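Local coordinates for protein 6-pyruvoyl tetrahydropterin synthase (Plasmodium vivax, PDB 2A0S) that belongs to the 6-pyruvoyl tetrahydropterin synthase family, forms a six-chain assembly and holds biopterin in pockets shared between subunits, with zinc ions close by, at residues A[88-93]-A[123-128]; A[66-71]-A[157-162]; A[94-99]-A[129-134]; A[42-47]-A[113-118]. One frame throughout, in Å; residues are numbered along the deposited sequence.

Contacts 1, 3 and 4 lie on one side of the chain's centre, and contact 2 lies on the other, its centre about 31 Å from that of contact 1. Contact 1 is a parallel strand pair held by backbone bonds between mostly buried residues; contact 3 carries the same two chain runs onward into partly exposed loops, where one more backbone bond is joined by a lysine and two waters. Contact 4 meets contact 1 through Leu47 and Phe89, and it relies on a salt bridge near a subunit interface. Contact 2, largely buried, joins two loops through one arginine. Contacts 3 and 4 both reach one biopterin, while segment 66-71 of contact 2 binds another, in a pocket shared with a neighbouring subunit.

Contact 1 (A[88-93]-A[123-128]); sequences HFILPM and DCVQIP
Ile90 and Ile127 meet because each directs CG1 opposite its carbonyl carbon (chi1 -65° and -60°); the CD1 methyl of Ile127 thereby swings across to CG2 of Ile90, and the two branched chains pass at a slant with these carbons 3.4 Å apart, tighter than usual. On the other face of the sheet, Leu91 has CG trans to its backbone N and lies alongside Gln126, pointing the same way, with CD2 4.0 Å from Gln126 CG. Also on that face, Cys124 SG sits 3.9 Å from Phe89 CD2, an oblique sulfur-aromatic contact. The backbones form a two-stranded parallel sheet, 89-92 beside 124-127. Phe89 N bonds to Asp123 O at 2.8 Å, in the carbonyl plane, and Val125 N returns to Phe89 O. Leu91 is held likewise, its N by Val125 O and its O by Ile127 N, the latter bond almost straight at 177°. Met93 N closes the series on Ile127 O at 3.0 Å, and its side chain runs along the partner strand, SD 3.6 Å from Pro128 N. At the opposite end the His88 ring turns an edge to Asp123 O, with CD2 3.4 Å from that oxygen. The Asp123 side chain points away from strand 89-92, and OD2 accepts from Tyr117 OH and Leu47 N of the second subunit. Helix 134-149 packs on Ile90 and Ile127, whereas strand 106-110 meets Phe89 and Leu91. The register therefore rests on main-chain bonds, and the side chains add apolar packing on both faces, while the carboxylate of Asp123 turns to the subunit boundary.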
# COMPACT_ATOMS: atom_id res chain seq x y z
N HIS A 88 24.58 1.75 8.07
CA HIS A 88 25.98 1.79 7.63
C HIS A 88 26.11 2.31 6.20
O HIS A 88 25.14 2.34 5.45
CB HIS A 88 26.62 0.41 7.73
CG HIS A 88 26.84 -0.07 9.13
ND1 HIS A 88 26.02 -1.00 9.73
CD2 HIS A 88 27.77 0.26 10.05
CE1 HIS A 88 26.45 -1.23 10.96
NE2 HIS A 88 27.51 -0.47 11.18
N PHE A 89 27.32 2.74 5.84
CA PHE A 89 27.68 2.94 4.44
C PHE A 89 28.06 1.58 3.86
O PHE A 89 28.91 0.88 4.42
CB PHE A 89 28.83 3.95 4.30
CG PHE A 89 29.42 4.01 2.92
CD1 PHE A 89 28.81 4.77 1.92
CD2 PHE A 89 30.59 3.32 2.62
CE1 PHE A 89 29.36 4.82 0.63
CE2 PHE A 89 31.14 3.37 1.34
CZ PHE A 89 30.53 4.13 0.35
N ILE A 90 27.43 1.21 2.75
CA ILE A 90 27.74 -0.05 2.08
C ILE A 90 29.02 0.11 1.25
O ILE A 90 29.03 0.80 0.22
CB ILE A 90 26.57 -0.55 1.20
CG1 ILE A 90 25.36 -0.90 2.08
CG2 ILE A 90 27.00 -1.77 0.38
CD1 ILE A 90 24.07 -1.14 1.31
N LEU A 91 30.08 -0.54 1.70
CA LEU A 91 31.38 -0.47 1.04
C LEU A 91 31.68 -1.76 0.26
O LEU A 91 31.85 -2.83 0.86
CB LEU A 91 32.49 -0.18 2.07
CG LEU A 91 33.95 -0.08 1.63
CD1 LEU A 91 34.15 0.97 0.54
CD2 LEU A 91 34.83 0.23 2.82
N PRO A 92 31.73 -1.66 -1.08
CA PRO A 92 32.05 -2.81 -1.93
C PRO A 92 33.54 -3.13 -1.89
O PRO A 92 34.37 -2.31 -2.31
CB PRO A 92 31.65 -2.34 -3.34
CG PRO A 92 31.00 -0.99 -3.17
CD PRO A 92 31.49 -0.44 -1.88
N MET A 93 33.88 -4.32 -1.38
CA MET A 93 35.26 -4.75 -1.20
C MET A 93 36.02 -4.97 -2.51
O MET A 93 37.20 -4.65 -2.61
CB MET A 93 35.32 -6.05 -0.39
CG MET A 93 34.90 -5.93 1.07
SD MET A 93 34.79 -7.55 1.85
CE MET A 93 36.52 -7.97 2.04
N ASP A 123 31.44 2.92 10.74
CA ASP A 123 30.29 3.43 9.97
C ASP A 123 30.08 2.64 8.68
O ASP A 123 29.03 2.75 8.05
CB ASP A 123 30.49 4.91 9.63
CG ASP A 123 30.20 5.82 10.80
OD1 ASP A 123 30.73 5.58 11.90
OD2 ASP A 123 29.44 6.79 10.61
N CYS A 124 31.09 1.86 8.30
CA CYS A 124 31.05 1.10 7.05
C CYS A 124 30.81 -0.38 7.31
O CYS A 124 31.24 -0.93 8.32
CB CYS A 124 32.36 1.27 6.28
SG CYS A 124 32.76 2.97 5.82
N VAL A 125 30.11 -1.01 6.37
CA VAL A 125 30.00 -2.46 6.35
C VAL A 125 30.68 -2.98 5.08
O VAL A 125 30.26 -2.66 3.96
CB VAL A 125 28.53 -2.96 6.53
CG1 VAL A 125 27.61 -2.43 5.43
CG2 VAL A 125 28.48 -4.49 6.61
N GLN A 126 31.75 -3.74 5.26
CA GLN A 126 32.51 -4.30 4.15
C GLN A 126 31.84 -5.55 3.60
O GLN A 126 31.79 -6.59 4.27
CB GLN A 126 33.96 -4.59 4.55
CG GLN A 126 34.87 -3.37 4.52
CD GLN A 126 36.34 -3.74 4.57
OE1 GLN A 126 36.83 -4.26 5.58
NE2 GLN A 126 37.05 -3.46 3.49
N ILE A 127 31.34 -5.44 2.38
CA ILE A 127 30.59 -6.51 1.74
C ILE A 127 31.37 -7.02 0.53
O ILE A 127 31.82 -6.22 -0.30
CB ILE A 127 29.17 -6.02 1.34
CG1 ILE A 127 28.41 -5.58 2.60
CG2 ILE A 127 28.38 -7.11 0.62
CD1 ILE A 127 27.36 -4.53 2.34
N PRO A 128 31.55 -8.36 0.43
CA PRO A 128 32.28 -8.99 -0.68
C PRO A 128 31.57 -8.87 -2.04
O PRO A 128 31.16 -9.88 -2.62
CB PRO A 128 32.38 -10.46 -0.24
CG PRO A 128 31.24 -10.66 0.69
CD PRO A 128 31.09 -9.35 1.42

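Contact 2 (A[66-71]-A[157-162]). With BIO (biopterin), chain D.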
# COMPACT_ATOMS: atom_id res chain seq x y z
N GLY A 66 1.98 -29.29 8.99
CA GLY A 66 1.15 -28.30 8.32
C GLY A 66 1.93 -27.16 7.67
O GLY A 66 1.37 -26.40 6.87
N TYR A 67 3.21 -27.05 8.02
CA TYR A 67 4.07 -26.01 7.46
C TYR A 67 5.00 -26.58 6.40
O TYR A 67 5.39 -27.75 6.46
CB TYR A 67 4.94 -25.37 8.55
CG TYR A 67 4.21 -24.71 9.70
CD1 TYR A 67 2.91 -24.23 9.56
CD2 TYR A 67 4.85 -24.51 10.92
CE1 TYR A 67 2.26 -23.60 10.62
CE2 TYR A 67 4.21 -23.89 11.98
CZ TYR A 67 2.92 -23.44 11.82
OH TYR A 67 2.28 -22.81 12.87
N VAL A 68 5.36 -25.75 5.42
CA VAL A 68 6.53 -26.01 4.59
C VAL A 68 7.73 -25.73 5.49
O VAL A 68 8.64 -26.55 5.63
CB VAL A 68 6.57 -25.11 3.33
CG1 VAL A 68 7.86 -25.34 2.54
CG2 VAL A 68 5.35 -25.35 2.45
N ILE A 69 7.71 -24.54 6.10
CA ILE A 69 8.68 -24.10 7.10
C ILE A 69 8.02 -22.98 7.92
O ILE A 69 7.28 -22.16 7.37
CB ILE A 69 10.03 -23.66 6.45
CG1 ILE A 69 11.07 -23.30 7.53
CG2 ILE A 69 9.82 -22.52 5.44
CD1 ILE A 69 12.51 -23.24 7.02
N ASP A 70 8.29 -22.95 9.23
CA ASP A 70 7.69 -21.97 10.13
C ASP A 70 8.07 -20.53 9.76
O ASP A 70 9.25 -20.22 9.60
CB ASP A 70 8.10 -22.27 11.58
CG ASP A 70 7.14 -21.68 12.61
OD1 ASP A 70 6.77 -20.49 12.50
OD2 ASP A 70 6.75 -22.41 13.54
N PHE A 71 7.05 -19.68 9.61
CA PHE A 71 7.25 -18.26 9.26
C PHE A 71 8.13 -17.52 10.27
O PHE A 71 8.93 -16.67 9.89
CB PHE A 71 5.91 -17.53 9.13
CG PHE A 71 5.25 -17.68 7.78
CD1 PHE A 71 3.93 -18.10 7.69
CD2 PHE A 71 5.94 -17.38 6.61
CE1 PHE A 71 3.30 -18.25 6.45
CE2 PHE A 71 5.32 -17.52 5.36
CZ PHE A 71 4.00 -17.95 5.28
N ARG A 157 13.18 -29.82 5.58
CA ARG A 157 11.84 -29.25 5.39
C ARG A 157 11.38 -29.36 3.93
O ARG A 157 10.34 -28.83 3.56
CB ARG A 157 11.80 -27.79 5.86
CG ARG A 157 12.16 -27.56 7.33
CD ARG A 157 11.18 -28.24 8.30
NE ARG A 157 9.80 -27.81 8.09
CZ ARG A 157 8.77 -28.19 8.84
NH1 ARG A 157 8.95 -29.03 9.86
NH2 ARG A 157 7.55 -27.74 8.57
N SER A 158 12.19 -30.06 3.13
CA SER A 158 11.94 -30.32 1.69
C SER A 158 11.97 -29.07 0.80
O SER A 158 11.42 -29.07 -0.31
CB SER A 158 10.64 -31.12 1.48
OG SER A 158 9.49 -30.30 1.60
N VAL A 159 12.61 -28.01 1.29
CA VAL A 159 12.77 -26.78 0.51
C VAL A 159 13.81 -26.99 -0.59
O VAL A 159 14.93 -27.42 -0.31
CB VAL A 159 13.16 -25.57 1.41
CG1 VAL A 159 13.32 -24.30 0.59
CG2 VAL A 159 12.13 -25.37 2.52
N ASN A 160 13.42 -26.70 -1.83
CA ASN A 160 14.30 -26.88 -2.98
C ASN A 160 14.53 -25.60 -3.79
O ASN A 160 15.20 -25.63 -4.83
CB ASN A 160 13.77 -28.01 -3.89
CG ASN A 160 12.39 -27.70 -4.47
OD1 ASN A 160 11.73 -26.74 -4.08
ND2 ASN A 160 11.95 -28.54 -5.40
N TYR A 161 14.00 -24.49 -3.30
CA TYR A 161 14.07 -23.21 -3.99
C TYR A 161 14.08 -22.05 -2.99
O TYR A 161 13.20 -21.96 -2.13
CB TYR A 161 12.90 -23.07 -4.97
CG TYR A 161 12.88 -21.80 -5.79
CD1 TYR A 161 13.59 -21.71 -6.98
CD2 TYR A 161 12.12 -20.70 -5.39
CE1 TYR A 161 13.57 -20.55 -7.75
CE2 TYR A 161 12.08 -19.54 -6.15
CZ TYR A 161 12.81 -19.47 -7.32
OH TYR A 161 12.78 -18.32 -8.08
N MET A 162 15.08 -21.19 -3.12
CA MET A 162 15.20 -19.98 -2.30
C MET A 162 15.30 -18.76 -3.20
O MET A 162 16.02 -18.78 -4.20
CB MET A 162 16.42 -20.06 -1.38
CG MET A 162 16.31 -21.04 -0.23
SD MET A 162 15.41 -20.39 1.19
CE MET A 162 16.61 -19.24 1.87
N1 BIO D . 4.17 -20.83 9.45
N2 BIO D . 4.50 -21.70 7.34
C2 BIO D . 3.68 -21.22 8.27
N3 BIO D . 2.30 -21.13 8.00
C4 BIO D . 1.44 -20.63 8.99
O4 BIO D . 0.23 -20.54 8.77
C4A BIO D . 1.98 -20.22 10.21
C8A BIO D . 3.36 -20.33 10.42
N8 BIO D . 3.89 -19.95 11.59
C7 BIO D . 3.13 -19.47 12.55
C6 BIO D . 1.75 -19.34 12.36
N5 BIO D . 1.20 -19.73 11.20
C9 BIO D . 0.86 -18.78 13.50
O9 BIO D . -0.50 -19.19 13.30
C10 BIO D . 0.91 -17.24 13.60
O10 BIO D . 0.93 -16.64 12.30
C11 BIO D . 2.11 -16.77 14.43
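Polar contacts centre on Arg157 and the carbonyl of Val68. Arg157 NE bonds to Val68 O at 3.0 Å; the oxygen lies near the guanidinium plane, but the nitrogen approaches from above the carbonyl plane. A weak second bond of 3.4 Å runs from Arg157 NH2 to Val68 O. Bends at chi2 and chi3 (-63° and -57°) fold the arginine back over this loop, and a salt bridge from NH1 to Asp65 fixes its far end. Apolar contact is slight, with Val68 CG1 4.3 Å from Val159 CG2. Ligand contacts lie on the other side of segment 66-71. Biopterin N2 donates to Ile69 O (2.8 Å), and Phe71 N donates to biopterin N1 (3.1 Å). The pterin lies over one face of the Tyr67 ring, N1 3.5 Å above its centre, and the Phe71 ring also presents a face to the ligand. Thr134, Glu135 and Glu168 of the third subunit also bond the ligand. The loop 66-71 leads from strand 48-61 into helix 71-85, capped by Asp70, while Ser158 ends helix 151-156 in a Schellman motif ahead of strand 161-167, and Leu23 of strand 20-40 packs against Val68 and Ile69.

Contact 3 (A[94-99]-A[129-134]); sequences YSDVLN and IKHSST. With BIO (biopterin), chain B.
Two loops continue the parallel strand pair here: 94-99 leads toward strand 99-103, and the loop 129-134 runs to the N terminus of helix 134-149, where Ser133 is the N-cap. Tyr94 N gives the first bond between them, to Ile129 O at 2.9 Å, with the nitrogen standing above the carbonyl plane. Lys130 then reaches back to its partner loop. Its chain bends at chi3 and chi4 (75° and 67°), which curls NZ round onto Tyr94 O at 3.1 Å; on the way CG passes 3.9 Å from Tyr94 CB. Asp96 OD1 stays 4.6 Å from Lys130 NZ, a distance at which the carboxylate would probably favour the ammonium charge, though the two do not touch. Beyond the lysine, water mediates. One molecule links Ser95 OG, the donor, with Lys130 O. His131 ND1 is held by Glu136 of the helix, leaving NE2 facing a second water that donates to Asp96 OD1. At the far end of segment 129-134 the helix start meets biopterin, a site shared with Ile69 and Phe71 of the fourth subunit. Thr134 grips the ligand's O4 twice, through its backbone N at 3.0 Å and through OG1 at 2.8 Å.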
# COMPACT_ATOMS: atom_id res chain seq x y z
N TYR A 94 35.33 -5.54 -3.51
CA TYR A 94 35.98 -5.99 -4.74
C TYR A 94 35.81 -5.04 -5.93
O TYR A 94 35.91 -5.46 -7.08
CB TYR A 94 35.50 -7.40 -5.11
CG TYR A 94 35.79 -8.45 -4.06
CD1 TYR A 94 34.77 -9.28 -3.58
CD2 TYR A 94 37.07 -8.62 -3.54
CE1 TYR A 94 35.03 -10.25 -2.61
CE2 TYR A 94 37.34 -9.59 -2.57
CZ TYR A 94 36.32 -10.40 -2.12
OH TYR A 94 36.58 -11.35 -1.16
N SER A 95 35.57 -3.76 -5.64
CA SER A 95 35.41 -2.75 -6.68
C SER A 95 36.71 -2.52 -7.44
O SER A 95 37.77 -2.35 -6.83
CB SER A 95 34.91 -1.44 -6.07
OG SER A 95 34.71 -0.46 -7.08
N ASP A 96 36.61 -2.51 -8.76
CA ASP A 96 37.76 -2.30 -9.64
C ASP A 96 38.02 -0.82 -9.95
O ASP A 96 39.00 -0.49 -10.62
CB ASP A 96 37.60 -3.11 -10.94
CG ASP A 96 36.32 -2.77 -11.70
OD1 ASP A 96 35.34 -2.30 -11.07
OD2 ASP A 96 36.30 -2.96 -12.93
N VAL A 97 37.14 0.05 -9.45
CA VAL A 97 37.23 1.49 -9.73
C VAL A 97 37.38 2.33 -8.46
O VAL A 97 37.47 3.56 -8.53
CB VAL A 97 36.01 1.99 -10.56
CG1 VAL A 97 36.05 1.41 -11.97
CG2 VAL A 97 34.70 1.65 -9.86
N LEU A 98 37.41 1.68 -7.30
CA LEU A 98 37.60 2.37 -6.03
C LEU A 98 38.92 2.00 -5.37
O LEU A 98 39.27 0.82 -5.26
CB LEU A 98 36.44 2.09 -5.07
CG LEU A 98 35.01 2.49 -5.48
CD1 LEU A 98 34.01 1.93 -4.47
CD2 LEU A 98 34.84 4.00 -5.63
N ASN A 99 39.66 3.02 -4.95
CA ASN A 99 40.87 2.84 -4.16
C ASN A 99 40.49 2.97 -2.69
O ASN A 99 40.22 4.06 -2.20
CB ASN A 99 41.93 3.88 -4.56
CG ASN A 99 43.30 3.58 -3.96
OD1 ASN A 99 43.43 3.22 -2.79
ND2 ASN A 99 44.34 3.76 -4.77
N ILE A 129 31.45 -7.64 -2.52
CA ILE A 129 30.80 -7.34 -3.81
C ILE A 129 31.61 -6.31 -4.59
O ILE A 129 32.45 -5.61 -4.02
CB ILE A 129 29.34 -6.83 -3.63
CG1 ILE A 129 29.29 -5.62 -2.68
CG2 ILE A 129 28.41 -7.96 -3.16
CD1 ILE A 129 27.91 -4.97 -2.55
N LYS A 130 31.36 -6.22 -5.90
CA LYS A 130 32.07 -5.28 -6.77
C LYS A 130 31.36 -3.93 -6.85
O LYS A 130 32.01 -2.89 -6.96
CB LYS A 130 32.24 -5.87 -8.17
CG LYS A 130 33.12 -7.12 -8.23
CD LYS A 130 33.35 -7.59 -9.66
CE LYS A 130 34.33 -6.70 -10.42
NZ LYS A 130 35.72 -6.77 -9.88
N HIS A 131 30.03 -3.96 -6.82
CA HIS A 131 29.21 -2.75 -6.86
C HIS A 131 28.09 -2.86 -5.84
O HIS A 131 27.51 -3.93 -5.66
CB HIS A 131 28.59 -2.55 -8.25
CG HIS A 131 29.55 -2.76 -9.38
ND1 HIS A 131 29.78 -4.00 -9.94
CD2 HIS A 131 30.33 -1.90 -10.07
CE1 HIS A 131 30.66 -3.89 -10.92
NE2 HIS A 131 31.01 -2.62 -11.01
N SER A 132 27.77 -1.75 -5.19
CA SER A 132 26.66 -1.70 -4.24
C SER A 132 25.32 -1.56 -4.96
O SER A 132 24.46 -0.76 -4.57
CB SER A 132 26.87 -0.56 -3.23
OG SER A 132 27.11 0.67 -3.90
N SER A 133 25.14 -2.35 -6.03
CA SER A 133 23.90 -2.38 -6.78
C SER A 133 22.88 -3.29 -6.10
O SER A 133 23.25 -4.16 -5.31
CB SER A 133 24.15 -2.85 -8.22
OG SER A 133 24.62 -4.18 -8.25
N THR A 134 21.61 -3.07 -6.40
CA THR A 134 20.52 -3.88 -5.83
C THR A 134 20.69 -5.36 -6.20
O THR A 134 20.43 -6.24 -5.38
CB THR A 134 19.14 -3.35 -6.29
OG1 THR A 134 19.13 -1.92 -6.27
CG2 THR A 134 18.05 -3.85 -5.36
N1 BIO B . 19.97 0.14 -11.90
N2 BIO B . 19.69 -2.10 -12.37
C2 BIO B . 19.97 -1.14 -11.50
N3 BIO B . 20.26 -1.46 -10.16
C4 BIO B . 20.55 -0.43 -9.26
O4 BIO B . 20.81 -0.70 -8.08
C4A BIO B . 20.54 0.89 -9.71
C8A BIO B . 20.24 1.15 -11.05
N8 BIO B . 20.23 2.42 -11.50
C7 BIO B . 20.51 3.42 -10.68
C6 BIO B . 20.80 3.18 -9.33
N5 BIO B . 20.82 1.91 -8.88
C9 BIO B . 21.12 4.36 -8.39
O9 BIO B . 21.86 3.89 -7.25
C10 BIO B . 19.86 5.11 -7.91
O10 BIO B . 18.81 4.19 -7.62
C11 BIO B . 19.40 6.16 -8.92
O HOH W 1 32.09 -0.09 -7.21
O HOH W 2 33.21 -1.83 -12.71

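Contact 4 (A[42-47]-A[113-118]). With BIO (biopterin), chain B.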
# COMPACT_ATOMS: atom_id res chain seq x y z
N GLY A 42 33.91 4.43 -15.99
CA GLY A 42 33.41 5.62 -16.67
C GLY A 42 32.22 6.31 -16.02
O GLY A 42 31.72 7.31 -16.55
N PHE A 43 31.77 5.80 -14.87
CA PHE A 43 30.61 6.36 -14.18
C PHE A 43 30.75 6.35 -12.66
O PHE A 43 31.17 5.35 -12.06
CB PHE A 43 29.33 5.62 -14.60
CG PHE A 43 28.08 6.12 -13.91
CD1 PHE A 43 27.39 7.22 -14.39
CD2 PHE A 43 27.60 5.47 -12.77
CE1 PHE A 43 26.24 7.68 -13.76
CE2 PHE A 43 26.45 5.92 -12.13
CZ PHE A 43 25.76 7.03 -12.62
N ARG A 44 30.39 7.47 -12.05
CA ARG A 44 30.33 7.60 -10.60
C ARG A 44 29.20 8.55 -10.21
O ARG A 44 29.06 9.63 -10.79
CB ARG A 44 31.66 8.11 -10.05
CG ARG A 44 31.73 8.14 -8.54
CD ARG A 44 32.89 8.97 -8.04
NE ARG A 44 32.74 10.40 -8.32
CZ ARG A 44 32.10 11.26 -7.53
NH1 ARG A 44 32.02 12.54 -7.87
NH2 ARG A 44 31.53 10.84 -6.40
N GLU A 45 28.40 8.14 -9.23
CA GLU A 45 27.34 8.99 -8.70
C GLU A 45 27.68 9.53 -7.31
O GLU A 45 28.59 9.02 -6.64
CB GLU A 45 25.99 8.25 -8.69
CG GLU A 45 25.91 7.06 -7.73
CD GLU A 45 24.65 6.23 -7.91
OE1 GLU A 45 23.90 6.46 -8.89
OE2 GLU A 45 24.41 5.35 -7.07
N THR A 46 26.96 10.56 -6.89
CA THR A 46 27.18 11.19 -5.59
C THR A 46 26.67 10.31 -4.46
O THR A 46 25.79 9.46 -4.66
CB THR A 46 26.51 12.58 -5.51
OG1 THR A 46 25.13 12.46 -5.85
CG2 THR A 46 27.19 13.56 -6.45
N LEU A 47 27.23 10.51 -3.27
CA LEU A 47 26.81 9.81 -2.07
C LEU A 47 25.35 10.10 -1.73
O LEU A 47 24.93 11.26 -1.70
CB LEU A 47 27.71 10.17 -0.88
CG LEU A 47 27.39 9.57 0.49
CD1 LEU A 47 27.66 8.07 0.52
CD2 LEU A 47 28.19 10.27 1.58
N ASP A 113 37.72 9.63 -10.83
CA ASP A 113 37.73 11.08 -11.09
C ASP A 113 38.47 11.86 -10.00
O ASP A 113 38.38 13.09 -9.94
CB ASP A 113 36.30 11.61 -11.27
CG ASP A 113 35.42 11.41 -10.03
OD1 ASP A 113 35.87 10.80 -9.04
OD2 ASP A 113 34.26 11.88 -10.05
N ASN A 114 39.18 11.13 -9.14
CA ASN A 114 40.01 11.68 -8.06
C ASN A 114 39.24 12.29 -6.88
O ASN A 114 39.84 12.92 -6.00
CB ASN A 114 41.07 12.65 -8.60
CG ASN A 114 42.15 11.94 -9.39
OD1 ASN A 114 42.91 11.13 -8.85
ND2 ASN A 114 42.23 12.24 -10.69
N SER A 115 37.92 12.09 -6.85
CA SER A 115 37.10 12.50 -5.71
C SER A 115 37.41 11.61 -4.50
O SER A 115 37.63 10.40 -4.65
CB SER A 115 35.61 12.48 -6.06
OG SER A 115 35.21 11.21 -6.50
N GLU A 116 37.44 12.22 -3.32
CA GLU A 116 37.85 11.53 -2.10
C GLU A 116 36.75 11.48 -1.04
O GLU A 116 36.09 12.49 -0.77
CB GLU A 116 39.11 12.19 -1.51
CG GLU A 116 40.37 11.97 -2.32
CD GLU A 116 41.54 12.81 -1.83
OE1 GLU A 116 41.40 14.04 -1.72
OE2 GLU A 116 42.62 12.23 -1.57
N TYR A 117 36.58 10.31 -0.44
CA TYR A 117 35.66 10.11 0.68
C TYR A 117 36.45 9.58 1.87
O TYR A 117 37.46 8.89 1.69
CB TYR A 117 34.56 9.11 0.33
CG TYR A 117 33.66 9.53 -0.80
CD1 TYR A 117 34.02 9.31 -2.13
CD2 TYR A 117 32.42 10.12 -0.55
CE1 TYR A 117 33.19 9.68 -3.18
CE2 TYR A 117 31.58 10.50 -1.58
CZ TYR A 117 31.97 10.28 -2.89
OH TYR A 117 31.15 10.65 -3.93
N SER A 118 35.99 9.90 3.07
CA SER A 118 36.57 9.33 4.29
C SER A 118 35.49 9.10 5.34
O SER A 118 34.83 10.04 5.77
CB SER A 118 37.69 10.21 4.84
OG SER A 118 38.38 9.56 5.89
N1 BIO B . 19.97 0.14 -11.90
N2 BIO B . 19.69 -2.10 -12.37
C2 BIO B . 19.97 -1.14 -11.50
N3 BIO B . 20.26 -1.46 -10.16
C4 BIO B . 20.55 -0.43 -9.26
O4 BIO B . 20.81 -0.70 -8.08
C4A BIO B . 20.54 0.89 -9.71
C8A BIO B . 20.24 1.15 -11.05
N8 BIO B . 20.23 2.42 -11.50
C7 BIO B . 20.51 3.42 -10.68
C6 BIO B . 20.80 3.18 -9.33
N5 BIO B . 20.82 1.91 -8.88
C9 BIO B . 21.12 4.36 -8.39
O9 BIO B . 21.86 3.89 -7.25
C10 BIO B . 19.86 5.11 -7.91
O10 BIO B . 18.81 4.19 -7.62
C11 BIO B . 19.40 6.16 -8.92
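Arg44 and Asp113 form the tight part of this contact, a salt bridge in which Arg44 NE meets Asp113 OD2 at 2.7 Å on the syn side of the carboxylate. The two side chains cross at about a right angle; the guanidinium and carboxylate planes are 51° apart, and the second bond, from NH1 to the same OD2, is weak at 3.2 Å. Arg44 extends from the backbone with CG trans to its N (chi1 -174°) and then bends at chi3, which turns the guanidinium between its partners. Ser115 OG lies over one face of that group, 3.1 Å above the plane and toward its rim. The other carboxylate oxygen, Asp113 OD1, is gripped twice from within its own loop: Ser115 OG bonds to it at 2.7 Å and Ser115 N also donates to it, both from the same face. These bonds probably fix the rotation of the carboxylate that meets the arginine. Tyr117 turns its ring edge to Arg44 NH2, while its hydroxyl bonds to Asp123 of the second subunit.

Packing is looser elsewhere. Leu47 touches the Tyr117 ring mainly through CB, 3.9 Å from CE2, and the backbones stand well apart, Arg44 and Asp113 having CA atoms 8.2 Å from each other. The Asp113 end is exposed, whereas Leu47 and Tyr117 are buried against the second subunit. Glu45 points the other way; its OE2 accepts from Ile38 N and lies 2.9 Å from biopterin O9, and its side chain is about 4 Å from a zinc ion. The 113-115 turn is an Asx turn, here leading into strand 116-120 beside a subunit interface.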